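Side-chain contact in suppressor protein MPT5 (Saccharomyces cerevisiae, PDB 5BZ1), which binds UGUA-containing elements in the 3'-UTR of target mRNAs through its Pumilio-repeat domain and thereby regulates their expression after transcription: residues A[113-116]-A[117-121]. Residues are numbered along the deposited sequence; the frame is centred on the assembly and turned at random.
Sequences VQID and LIIKG
Residues 113-116 run straight into 117-121 as successive turns of helix 112-121, joined by four i to i+4 backbone hydrogen bonds. Ile119 N donates to Ile115 O at 2.9 Å and Lys120 N to Asp116 O at 2.8 Å, and Leu117 N to Val113 O and Ile118 N to Gln114 O complete the set. Ile119 CG1 lies beside its own backbone N (chi1 -68°), which brings it over the preceding turn, 3.2 Å from Ile115 O and 4.2 Å from Ile115 CG2. On another face the side chain of Leu117 folds back, CG 3.5 Å from Val113 O, while its CD1 only grazes Val113 CG1 at 4.5 Å. Lys120 sets CB 3.3 Å from Asp116 O, and its extended chain carries NZ to a hydrogen bond with Tyr86 OH. Asp116 OD1 forms a salt bridge with Lys156. Gln114 and Leu117 pack on helix 75-85; Gln114 OE1 accepts from Asp110 N and its NE2 hydrogen-bonds Thr79 OG1, so the buried amide is held at both ends. Ile115 and Ile119 meet Phe152. The segment belongs to Pumilio repeat 3, about 15 Å from the bound RNA at the nearest atoms, and this division of faces is characteristic of the stacked helical repeats of a PUF domain.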
loop_
_atom_site.group_PDB
_atom_site.type_symbol
_atom_site.label_atom_id
_atom_site.label_comp_id
_atom_site.label_asym_id
_atom_site.label_seq_id
_atom_site.Cartn_x
_atom_site.Cartn_y
_atom_site.Cartn_z
ATOM N N VAL A 113 -17.746 5.392 20.308
ATOM C CA VAL A 113 -17.142 5.163 21.616
ATOM C C VAL A 113 -16.186 3.972 21.578
ATOM O O VAL A 113 -15.052 4.060 22.053
ATOM C CB VAL A 113 -18.218 4.941 22.697
ATOM C CG1 VAL A 113 -17.580 4.521 24.016
ATOM C CG2 VAL A 113 -19.049 6.204 22.880
ATOM N N GLN A 114 -16.644 2.869 20.995
ATOM C CA GLN A 114 -15.828 1.665 20.873
ATOM C C GLN A 114 -14.609 1.890 19.983
ATOM O O GLN A 114 -13.516 1.417 20.290
ATOM C CB GLN A 114 -16.670 0.509 20.331
ATOM C CG GLN A 114 -17.709 -0.026 21.322
ATOM C CD GLN A 114 -18.699 -0.975 20.673
ATOM O OE1 GLN A 114 -18.484 -1.434 19.549
ATOM N NE2 GLN A 114 -19.794 -1.270 21.374
ATOM N N ILE A 115 -14.805 2.602 18.877
ATOM C CA ILE A 115 -13.713 2.891 17.954
ATOM C C ILE A 115 -12.633 3.730 18.639
ATOM O O ILE A 115 -11.443 3.434 18.522
ATOM C CB ILE A 115 -14.221 3.592 16.673
ATOM C CG1 ILE A 115 -15.097 2.636 15.864
ATOM C CG2 ILE A 115 -13.061 4.079 15.815
ATOM C CD1 ILE A 115 -15.783 3.276 14.668
ATOM N N ASP A 116 -13.049 4.762 19.368
ATOM C CA ASP A 116 -12.108 5.636 20.065
ATOM C C ASP A 116 -11.325 4.921 21.175
ATOM O O ASP A 116 -10.160 5.233 21.413
ATOM C CB ASP A 116 -12.823 6.877 20.605
ATOM C CG ASP A 116 -13.201 7.851 19.505
ATOM O OD1 ASP A 116 -12.649 7.733 18.391
ATOM O OD2 ASP A 116 -14.043 8.739 19.757
ATOM N N LEU A 117 -11.962 3.965 21.849
ATOM C CA LEU A 117 -11.269 3.145 22.843
ATOM C C LEU A 117 -10.147 2.332 22.197
ATOM O O LEU A 117 -9.022 2.301 22.694
ATOM C CB LEU A 117 -12.245 2.213 23.560
ATOM C CG LEU A 117 -13.104 2.854 24.648
ATOM C CD1 LEU A 117 -14.150 1.873 25.151
ATOM C CD2 LEU A 117 -12.235 3.338 25.799
ATOM N N ILE A 118 -10.464 1.679 21.082
ATOM C CA ILE A 118 -9.479 0.923 20.314
ATOM C C ILE A 118 -8.326 1.826 19.860
ATOM O O ILE A 118 -7.154 1.485 20.025
ATOM C CB ILE A 118 -10.134 0.256 19.086
ATOM C CG1 ILE A 118 -11.041 -0.897 19.525
ATOM C CG2 ILE A 118 -9.083 -0.249 18.112
ATOM C CD1 ILE A 118 -11.956 -1.414 18.425
ATOM N N ILE A 119 -8.674 2.977 19.291
ATOM C CA ILE A 119 -7.685 3.956 18.841
ATOM C C ILE A 119 -6.824 4.458 20.009
ATOM O O ILE A 119 -5.627 4.707 19.853
ATOM C CB ILE A 119 -8.376 5.132 18.112
ATOM C CG1 ILE A 119 -8.981 4.647 16.796
ATOM C CG2 ILE A 119 -7.403 6.273 17.846
ATOM C CD1 ILE A 119 -7.971 3.939 15.896
ATOM N N LYS A 120 -7.434 4.588 21.183
ATOM C CA LYS A 120 -6.701 4.996 22.376
ATOM C C LYS A 120 -5.645 3.951 22.750
ATOM O O LYS A 120 -4.541 4.293 23.185
ATOM C CB LYS A 120 -7.660 5.223 23.546
ATOM C CG LYS A 120 -6.987 5.696 24.829
ATOM C CD LYS A 120 -8.013 5.885 25.937
ATOM C CE LYS A 120 -7.350 6.210 27.263
ATOM N NZ LYS A 120 -8.354 6.392 28.344
ATOM N N GLY A 121 -5.978 2.679 22.558
ATOM C CA GLY A 121 -5.053 1.603 22.866
ATOM C C GLY A 121 -3.835 1.612 21.962
ATOM O O GLY A 121 -2.741 1.211 22.371
#